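Local atomic coordinates of GTPase-activating protein BEM3 (Saccharomyces cerevisiae S288C, PDB entry 6FSF), a protein that acts as a GTPase-activating protein for CDC42 and, less efficiently, RHO1, and binds phosphatidylinositol 3-phosphate, with its tandem PX and PH domains forming the piece described here. Residues F51-S56 with A122-T127; E22-L27 with L38-D43; H58-L63 with P77-R82. All blocks are in the same frame, centred on the assembly; numbering follows the deposited sequence.

Interaction 1 of 3, residues F51-S56 with A122-T127; sequences FKFSKS and AQFIST
Lys55, near the end of strand 49-55, lays its side chain along the ring of Phe124 at the end of helix 115-125. This joins the third strand of the PX-domain sheet to the helix that precedes the short last strand, 129-130. The two side chains run past each other in opposite directions. With the lysine bent at its second torsion (chi2 -72°), its aliphatic part follows the ring, and CG comes within 3.5 Å of Phe124 CZ. Farther out, Lys55 CE sits almost exactly over the centre of one face of the ring, 3.8 Å from the centroid, in a CH-pi contact. The ammonium group remains over the face too, giving a cation-pi interaction.

From there Lys55 NZ donates to Thr127 OG1 at 2.8 Å and, more weakly, to the Phe124 backbone O. Asp128, just past the segment, supplies the opposite charge through a salt bridge. The methylene chain therefore lies on a ring while its charged end is held by oxygens.

Phe53, two residues before Lys55, points to the same helix end. Its side chain crosses that of Phe124 at about a right angle, with Phe53 CE1 4.1 Å from Phe124 CE2. One face of the Phe53 ring is covered by Ile125, whose CA stands 4.2 Å from the centroid and only 7° off the normal, while the Ile125 CG2 branch reaches Phe53 CZ at 3.8 Å. Val60 and Leu63 of helix 57-70 pack beside Lys55 and Phe124, respectively.

Phe51 completes the row of side chains that the strand turns to the helix end. Its ring also packs edge-to-face with Phe10, and its CE2 approaches Ile125 O obliquely, at 3.2 Å.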
loop_
_atom_site.group_PDB
_atom_site.type_symbol
_atom_site.label_atom_id
_atom_site.label_comp_id
_atom_site.label_asym_id
_atom_site.label_seq_id
_atom_site.Cartn_x
_atom_site.Cartn_y
_atom_site.Cartn_z
ATOM N N PHE A 51 10.533 -11.671 2.237
ATOM C CA PHE A 51 9.475 -11.969 1.280
ATOM C C PHE A 51 8.379 -10.919 1.403
ATOM O O PHE A 51 8.370 -10.105 2.329
ATOM C CB PHE A 51 8.905 -13.379 1.486
ATOM C CG PHE A 51 8.309 -13.608 2.848
ATOM C CD1 PHE A 51 9.100 -14.026 3.907
ATOM C CD2 PHE A 51 6.953 -13.422 3.068
ATOM C CE1 PHE A 51 8.553 -14.243 5.161
ATOM C CE2 PHE A 51 6.400 -13.638 4.319
ATOM C CZ PHE A 51 7.202 -14.048 5.367
ATOM N N LYS A 52 7.457 -10.948 0.443
ATOM C CA LYS A 52 6.252 -10.131 0.472
ATOM C C LYS A 52 5.033 -11.026 0.296
ATOM O O LYS A 52 5.123 -12.141 -0.226
ATOM C CB LYS A 52 6.249 -9.059 -0.625
ATOM C CG LYS A 52 7.500 -8.211 -0.704
ATOM C CD LYS A 52 7.328 -7.126 -1.754
ATOM C CE LYS A 52 8.660 -6.564 -2.205
ATOM N NZ LYS A 52 9.499 -7.630 -2.828
ATOM N N PHE A 53 3.882 -10.522 0.729
ATOM C CA PHE A 53 2.622 -11.210 0.500
ATOM C C PHE A 53 1.523 -10.172 0.334
ATOM O O PHE A 53 1.702 -8.990 0.634
ATOM C CB PHE A 53 2.297 -12.199 1.627
ATOM C CG PHE A 53 2.127 -11.559 2.976
ATOM C CD1 PHE A 53 0.868 -11.229 3.445
ATOM C CD2 PHE A 53 3.225 -11.303 3.782
ATOM C CE1 PHE A 53 0.703 -10.644 4.691
ATOM C CE2 PHE A 53 3.069 -10.717 5.029
ATOM C CZ PHE A 53 1.805 -10.391 5.482
ATOM N N SER A 54 0.376 -10.631 -0.159
ATOM C CA SER A 54 -0.733 -9.754 -0.499
ATOM C C SER A 54 -2.008 -10.296 0.124
ATOM O O SER A 54 -2.275 -11.498 0.052
ATOM C CB SER A 54 -0.890 -9.638 -2.017
ATOM O OG SER A 54 -1.972 -8.788 -2.351
ATOM N N LYS A 55 -2.790 -9.413 0.737
ATOM C CA LYS A 55 -4.046 -9.795 1.363
ATOM C C LYS A 55 -5.097 -8.740 1.060
ATOM O O LYS A 55 -4.811 -7.540 1.107
ATOM C CB LYS A 55 -3.902 -9.944 2.884
ATOM C CG LYS A 55 -2.865 -10.958 3.330
ATOM C CD LYS A 55 -3.329 -12.381 3.074
ATOM C CE LYS A 55 -2.308 -13.377 3.584
ATOM N NZ LYS A 55 -2.769 -14.784 3.433
ATOM N N SER A 56 -6.308 -9.192 0.750
ATOM C CA SER A 56 -7.435 -8.279 0.679
ATOM C C SER A 56 -7.788 -7.788 2.080
ATOM O O SER A 56 -7.413 -8.391 3.090
ATOM C CB SER A 56 -8.646 -8.958 0.039
ATOM O OG SER A 56 -9.234 -9.897 0.924
ATOM N N ALA A 122 1.081 -17.430 11.627
ATOM C CA ALA A 122 2.181 -17.902 10.793
ATOM C C ALA A 122 1.675 -18.374 9.436
ATOM O O ALA A 122 2.268 -18.063 8.398
ATOM C CB ALA A 122 2.936 -19.023 11.506
ATOM N N GLN A 123 0.574 -19.129 9.429
ATOM C CA GLN A 123 -0.033 -19.542 8.167
ATOM C C GLN A 123 -0.486 -18.336 7.357
ATOM O O GLN A 123 -0.450 -18.355 6.122
ATOM C CB GLN A 123 -1.214 -20.472 8.430
ATOM C CG GLN A 123 -0.851 -21.789 9.089
ATOM C CD GLN A 123 -2.076 -22.586 9.495
ATOM O OE1 GLN A 123 -3.189 -22.056 9.552
ATOM N NE2 GLN A 123 -1.876 -23.866 9.779
ATOM N N PHE A 124 -0.921 -17.276 8.040
ATOM C CA PHE A 124 -1.379 -16.073 7.351
ATOM C C PHE A 124 -0.275 -15.485 6.477
ATOM O O PHE A 124 -0.476 -15.251 5.280
ATOM C CB PHE A 124 -1.866 -15.053 8.383
ATOM C CG PHE A 124 -2.494 -13.825 7.792
ATOM C CD1 PHE A 124 -3.799 -13.853 7.325
ATOM C CD2 PHE A 124 -1.789 -12.635 7.728
ATOM C CE1 PHE A 124 -4.382 -12.722 6.789
ATOM C CE2 PHE A 124 -2.369 -11.498 7.194
ATOM C CZ PHE A 124 -3.667 -11.542 6.725
ATOM N N ILE A 125 0.911 -15.262 7.054
ATOM C CA ILE A 125 2.009 -14.645 6.310
ATOM C C ILE A 125 2.758 -15.622 5.419
ATOM O O ILE A 125 3.641 -15.200 4.661
ATOM C CB ILE A 125 3.019 -13.973 7.261
ATOM C CG1 ILE A 125 3.779 -15.023 8.074
ATOM C CG2 ILE A 125 2.310 -13.005 8.193
ATOM C CD1 ILE A 125 4.842 -14.441 8.986
ATOM N N SER A 126 2.437 -16.913 5.484
ATOM C CA SER A 126 3.066 -17.923 4.643
ATOM C C SER A 126 2.248 -18.246 3.398
ATOM O O SER A 126 2.571 -19.204 2.687
ATOM C CB SER A 126 3.311 -19.204 5.447
ATOM O OG SER A 126 4.224 -18.975 6.505
ATOM N N THR A 127 1.196 -17.478 3.125
ATOM C CA THR A 127 0.339 -17.680 1.965
ATOM C C THR A 127 0.245 -16.382 1.175
ATOM O O THR A 127 0.615 -15.306 1.655
ATOM C CB THR A 127 -1.064 -18.153 2.374
ATOM O OG1 THR A 127 -1.546 -17.347 3.457
ATOM C CG2 THR A 127 -1.035 -19.611 2.803
#

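Interaction 2 of 3, residues E22-L27 with L38-D43; sequences EVLSTL and LIAIID
Leu24 bulges from strand 19-29 and drops its CD1 methyl into a shallow hollow on strand 35-43. One wall of the hollow is Ala40 CB, 3.8 Å from Leu24 CD1; the other is Leu38 CD2, at 4.1 Å. Ala40, with just a methyl, leaves room for the leucine.

The same side carries a second small fit, where Ile42 CD1 touches the extended Glu22 side chain at its CB and OE1 ends, 4.0 Å from Glu22 OE1. On the other face Val23 CG2 meets Ile39 CG1 more loosely, at 4.4 Å, and Ile39 goes on to rest against Phe53 and Tyr104.

The backbone explains the protruding leucine. Glu22 and Ala40 form a regular antiparallel hydrogen-bonded pair, but beyond Val23 the register slips by one. Leu38 O then takes a bond of 2.9 Å from Leu24 N and a weak one from Ser25 N, while Leu38 N donates to Ser25 O. Past the bulge, Ser25 OG accepts from Leu27 N in an ST turn and also bonds Glu228 of the PH domain. Leu24 and Ser25 opposite Leu38 make a classic beta bulge in the first hairpin of the PX-domain sheet.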
loop_
_atom_site.group_PDB
_atom_site.type_symbol
_atom_site.label_atom_id
_atom_site.label_comp_id
_atom_site.label_asym_id
_atom_site.label_seq_id
_atom_site.Cartn_x
_atom_site.Cartn_y
_atom_site.Cartn_z
ATOM N N GLU A 22 6.522 -4.027 7.107
ATOM C CA GLU A 22 6.319 -2.737 6.452
ATOM C C GLU A 22 5.198 -2.898 5.439
ATOM O O GLU A 22 5.356 -3.615 4.449
ATOM C CB GLU A 22 7.595 -2.239 5.781
ATOM C CG GLU A 22 7.457 -0.839 5.193
ATOM C CD GLU A 22 8.712 -0.368 4.487
ATOM O OE1 GLU A 22 9.704 -1.130 4.459
ATOM O OE2 GLU A 22 8.709 0.765 3.960
ATOM N N VAL A 23 4.069 -2.247 5.701
ATOM C CA VAL A 23 2.975 -2.199 4.738
ATOM C C VAL A 23 3.413 -1.286 3.598
ATOM O O VAL A 23 3.587 -0.080 3.792
ATOM C CB VAL A 23 1.675 -1.708 5.385
ATOM C CG1 VAL A 23 0.534 -1.737 4.382
ATOM C CG2 VAL A 23 1.339 -2.557 6.602
ATOM N N LEU A 24 3.612 -1.860 2.414
ATOM C CA LEU A 24 4.138 -1.100 1.287
ATOM C C LEU A 24 3.054 -0.410 0.473
ATOM O O LEU A 24 3.320 0.633 -0.137
ATOM C CB LEU A 24 4.956 -2.016 0.370
ATOM C CG LEU A 24 6.186 -2.705 0.972
ATOM C CD1 LEU A 24 6.825 -3.640 -0.046
ATOM C CD2 LEU A 24 7.195 -1.685 1.474
ATOM N N SER A 25 1.841 -0.958 0.453
ATOM C CA SER A 25 0.783 -0.439 -0.405
ATOM C C SER A 25 -0.549 -1.053 -0.002
ATOM O O SER A 25 -0.608 -2.155 0.552
ATOM C CB SER A 25 1.061 -0.732 -1.882
ATOM O OG SER A 25 -0.043 -0.356 -2.689
ATOM N N THR A 26 -1.622 -0.314 -0.296
ATOM C CA THR A 26 -2.985 -0.829 -0.242
ATOM C C THR A 26 -3.683 -0.681 -1.592
ATOM O O THR A 26 -4.915 -0.728 -1.662
ATOM C CB THR A 26 -3.795 -0.131 0.852
ATOM O OG1 THR A 26 -3.974 1.251 0.517
ATOM C CG2 THR A 26 -3.075 -0.228 2.193
ATOM N N LEU A 27 -2.910 -0.497 -2.667
ATOM C CA LEU A 27 -3.431 -0.409 -4.027
ATOM C C LEU A 27 -2.851 -1.495 -4.923
ATOM O O LEU A 27 -2.906 -1.381 -6.151
ATOM C CB LEU A 27 -3.146 0.970 -4.623
ATOM C CG LEU A 27 -3.698 2.167 -3.855
ATOM C CD1 LEU A 27 -3.296 3.456 -4.550
ATOM C CD2 LEU A 27 -5.207 2.066 -3.725
ATOM N N LEU A 38 -0.271 -4.975 0.194
ATOM C CA LEU A 38 1.050 -5.577 0.034
ATOM C C LEU A 38 1.877 -5.330 1.290
ATOM O O LEU A 38 2.030 -4.184 1.723
ATOM C CB LEU A 38 1.761 -5.000 -1.192
ATOM C CG LEU A 38 3.118 -5.611 -1.544
ATOM C CD1 LEU A 38 2.953 -7.056 -1.992
ATOM C CD2 LEU A 38 3.827 -4.789 -2.611
ATOM N N ILE A 39 2.415 -6.403 1.866
ATOM C CA ILE A 39 3.111 -6.352 3.145
ATOM C C ILE A 39 4.472 -7.015 2.992
ATOM O O ILE A 39 4.572 -8.116 2.436
ATOM C CB ILE A 39 2.301 -7.041 4.260
ATOM C CG1 ILE A 39 0.953 -6.352 4.443
ATOM C CG2 ILE A 39 3.091 -7.055 5.563
ATOM C CD1 ILE A 39 -0.010 -7.133 5.294
ATOM N N ALA A 40 5.512 -6.358 3.500
ATOM C CA ALA A 40 6.869 -6.878 3.437
ATOM C C ALA A 40 7.305 -7.370 4.809
ATOM O O ALA A 40 7.063 -6.711 5.824
ATOM C CB ALA A 40 7.838 -5.810 2.930
ATOM N N ILE A 41 7.947 -8.535 4.831
ATOM C CA ILE A 41 8.501 -9.121 6.045
ATOM C C ILE A 41 10.017 -9.015 5.965
ATOM O O ILE A 41 10.622 -9.426 4.967
ATOM C CB ILE A 41 8.052 -10.582 6.224
ATOM C CG1 ILE A 41 6.544 -10.647 6.466
ATOM C CG2 ILE A 41 8.794 -11.232 7.378
ATOM C CD1 ILE A 41 6.108 -9.990 7.757
ATOM N N ILE A 42 10.627 -8.462 7.011
ATOM C CA ILE A 42 12.033 -8.077 6.995
ATOM C C ILE A 42 12.734 -8.701 8.195
ATOM O O ILE A 42 12.226 -8.636 9.320
ATOM C CB ILE A 42 12.191 -6.542 7.007
ATOM C CG1 ILE A 42 11.712 -5.956 5.677
ATOM C CG2 ILE A 42 13.633 -6.149 7.294
ATOM C CD1 ILE A 42 10.973 -4.640 5.816
ATOM N N ASP A 43 13.895 -9.308 7.952
ATOM C CA ASP A 43 14.712 -9.831 9.039
ATOM C C ASP A 43 15.337 -8.678 9.813
ATOM O O ASP A 43 15.982 -7.804 9.229
ATOM C CB ASP A 43 15.798 -10.763 8.495
ATOM C CG ASP A 43 16.732 -11.268 9.581
ATOM O OD1 ASP A 43 17.917 -10.867 9.591
ATOM O OD2 ASP A 43 16.279 -12.064 10.430
#

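Interaction 3 of 3, residues H58-L63 with P77-R82; sequences HKVREL and PTLPDR
Val60 and Arg61 of helix 57-70 meet Leu79 in the proline-rich loop that links this helix to helix 90-107, a connection characteristic of PX domains. The tight part is apolar. Leu79 points at the helix and divides its two methyls: CD2 presses on Val60 CG1 at 3.6 Å, while CD1 rests over the Arg61 backbone, 3.8 Å from CA. Tyr103 and Tyr104 of helix 90-107 extend this side, touching Leu79 and Val60, respectively.

Outward from Leu79 the contact becomes polar and more open, and it rests on Arg61, which buries more surface here than any other residue. Its chain runs straight from CG to NE (chi2 -174°, chi3 -175°), carrying the guanidinium along the loop as far as Arg82. The edge of that group is turned to backbone oxygens, with Arg61 NH2 3.5 Å from Pro80 O, a distance too long to count as a firm bond. Phe85 packs against both Arg61 and Pro80.

Arg82 is exposed, and its chain, bent at chi3, folds back over the guanidinium of Arg61. The two planes are stacked 29° apart, with centres separated by 4.6 Å. Like charges are close here, so the stack is likely to owe more to flat surfaces and aliphatic carbon than to electrostatics. With an alanine in place of Arg61, the guanidinium of Arg82 would probably turn more freely, a gap is likely to open beside Pro80, and Leu79 CD1, the CG methylene gone, is likely to be less well covered.

The arginines meet through carbon as well as nitrogen: Arg82 CG lies over one face of the Arg61 guanidinium, toward its rim, and Arg82 NH1 comes within 3.6 Å of Arg61 CD.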
loop_
_atom_site.group_PDB
_atom_site.type_symbol
_atom_site.label_atom_id
_atom_site.label_comp_id
_atom_site.label_asym_id
_atom_site.label_seq_id
_atom_site.Cartn_x
_atom_site.Cartn_y
_atom_site.Cartn_z
ATOM N N HIS A 58 -10.608 -7.913 3.382
ATOM C CA HIS A 58 -11.470 -8.926 3.980
ATOM C C HIS A 58 -10.655 -9.995 4.703
ATOM O O HIS A 58 -11.011 -10.413 5.811
ATOM C CB HIS A 58 -12.349 -9.558 2.903
ATOM C CG HIS A 58 -13.195 -10.686 3.401
ATOM N ND1 HIS A 58 -14.261 -10.495 4.254
ATOM C CD2 HIS A 58 -13.130 -12.019 3.172
ATOM C CE1 HIS A 58 -14.817 -11.662 4.525
ATOM N NE2 HIS A 58 -14.150 -12.603 3.882
ATOM N N LYS A 59 -9.559 -10.453 4.088
ATOM C CA LYS A 59 -8.708 -11.444 4.742
ATOM C C LYS A 59 -8.069 -10.874 6.001
ATOM O O LYS A 59 -7.881 -11.591 6.992
ATOM C CB LYS A 59 -7.622 -11.933 3.785
ATOM C CG LYS A 59 -8.128 -12.623 2.532
ATOM C CD LYS A 59 -6.997 -13.390 1.848
ATOM C CE LYS A 59 -7.246 -13.575 0.356
ATOM N NZ LYS A 59 -6.534 -12.548 -0.459
ATOM N N VAL A 60 -7.718 -9.586 5.974
ATOM C CA VAL A 60 -7.125 -8.941 7.143
ATOM C C VAL A 60 -8.111 -8.943 8.304
ATOM O O VAL A 60 -7.760 -9.283 9.440
ATOM C CB VAL A 60 -6.671 -7.513 6.789
ATOM C CG1 VAL A 60 -6.310 -6.736 8.047
ATOM C CG2 VAL A 60 -5.494 -7.554 5.825
ATOM N N ARG A 61 -9.363 -8.563 8.033
ATOM C CA ARG A 61 -10.373 -8.562 9.085
ATOM C C ARG A 61 -10.672 -9.972 9.573
ATOM O O ARG A 61 -10.980 -10.169 10.754
ATOM C CB ARG A 61 -11.654 -7.893 8.587
ATOM C CG ARG A 61 -11.458 -6.495 8.030
ATOM C CD ARG A 61 -12.791 -5.845 7.694
ATOM N NE ARG A 61 -12.617 -4.543 7.057
ATOM C CZ ARG A 61 -12.340 -3.422 7.714
ATOM N NH1 ARG A 61 -12.201 -3.442 9.032
ATOM N NH2 ARG A 61 -12.198 -2.281 7.053
ATOM N N GLU A 62 -10.584 -10.961 8.681
ATOM C CA GLU A 62 -10.852 -12.343 9.067
ATOM C C GLU A 62 -9.871 -12.819 10.130
ATOM O O GLU A 62 -10.274 -13.390 11.150
ATOM C CB GLU A 62 -10.800 -13.248 7.837
ATOM C CG GLU A 62 -10.690 -14.726 8.164
ATOM C CD GLU A 62 -10.912 -15.601 6.953
ATOM O OE1 GLU A 62 -12.049 -15.612 6.436
ATOM O OE2 GLU A 62 -9.954 -16.271 6.511
ATOM N N LEU A 63 -8.573 -12.598 9.907
ATOM C CA LEU A 63 -7.585 -12.959 10.919
ATOM C C LEU A 63 -7.788 -12.152 12.194
ATOM O O LEU A 63 -7.624 -12.675 13.304
ATOM C CB LEU A 63 -6.173 -12.755 10.375
ATOM C CG LEU A 63 -5.053 -12.956 11.400
ATOM C CD1 LEU A 63 -4.956 -14.415 11.820
ATOM C CD2 LEU A 63 -3.729 -12.451 10.856
ATOM N N PRO A 77 -4.326 -4.295 18.760
ATOM C CA PRO A 77 -4.529 -3.020 18.058
ATOM C C PRO A 77 -5.809 -3.035 17.235
ATOM O O PRO A 77 -6.477 -4.055 17.068
ATOM C CB PRO A 77 -3.292 -2.901 17.167
ATOM C CG PRO A 77 -2.853 -4.313 16.947
ATOM C CD PRO A 77 -3.177 -5.044 18.222
ATOM N N THR A 78 -6.143 -1.865 16.701
ATOM C CA THR A 78 -7.409 -1.640 16.015
ATOM C C THR A 78 -7.175 -1.445 14.523
ATOM O O THR A 78 -6.290 -0.681 14.120
ATOM C CB THR A 78 -8.131 -0.426 16.603
ATOM O OG1 THR A 78 -8.335 -0.634 18.005
ATOM C CG2 THR A 78 -9.475 -0.221 15.924
ATOM N N LEU A 79 -7.974 -2.139 13.710
ATOM C CA LEU A 79 -7.870 -2.030 12.266
ATOM C C LEU A 79 -8.386 -0.675 11.790
ATOM O O LEU A 79 -9.133 0.002 12.499
ATOM C CB LEU A 79 -8.659 -3.150 11.593
ATOM C CG LEU A 79 -7.981 -4.515 11.477
ATOM C CD1 LEU A 79 -8.872 -5.478 10.710
ATOM C CD2 LEU A 79 -6.632 -4.374 10.793
ATOM N N PRO A 80 -7.986 -0.249 10.592
ATOM C CA PRO A 80 -8.566 0.971 10.025
ATOM C C PRO A 80 -10.056 0.801 9.772
ATOM O O PRO A 80 -10.540 -0.296 9.484
ATOM C CB PRO A 80 -7.789 1.162 8.717
ATOM C CG PRO A 80 -7.189 -0.166 8.418
ATOM C CD PRO A 80 -6.906 -0.787 9.748
ATOM N N ASP A 81 -10.781 1.910 9.884
ATOM C CA ASP A 81 -12.233 1.880 9.768
ATOM C C ASP A 81 -12.658 1.465 8.362
ATOM O O ASP A 81 -11.926 1.647 7.385
ATOM C CB ASP A 81 -12.815 3.251 10.117
ATOM C CG ASP A 81 -14.326 3.235 10.222
ATOM O OD1 ASP A 81 -14.904 2.134 10.335
ATOM O OD2 ASP A 81 -14.937 4.325 10.201
ATOM N N ARG A 82 -13.863 0.896 8.271
ATOM C CA ARG A 82 -14.399 0.466 6.984
ATOM C C ARG A 82 -14.655 1.638 6.046
ATOM O O ARG A 82 -14.695 1.442 4.828
ATOM C CB ARG A 82 -15.691 -0.327 7.191
ATOM C CG ARG A 82 -15.577 -1.447 8.215
ATOM C CD ARG A 82 -16.871 -2.236 8.318
ATOM N NE ARG A 82 -17.110 -3.045 7.127
ATOM C CZ ARG A 82 -16.784 -4.328 7.023
ATOM N NH1 ARG A 82 -16.210 -4.950 8.044
ATOM N NH2 ARG A 82 -17.035 -4.992 5.903
#

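How the interactions relate
All three contacts belong to the PX part of the tandem. Interactions 1 and 2 are centred about 10 Å apart and share one antiparallel sheet, in which strands 35-43 and 49-55 are neighbours; the backbone of Phe53 meets that of Ile39 between them. Along the chain the hairpin closes first, then strand 49-55 leads directly into helix 57-70 and interaction 3, and helix 115-125 comes back last to complete interaction 1. Interaction 3 lies about 15 Å from each of the others, centre to centre. It touches interaction 1, where Phe124 CE1 packs on Lys59 O, but not interaction 2. Together they tie the sheet to helices 57-70 and 115-125 and to the proline-rich loop.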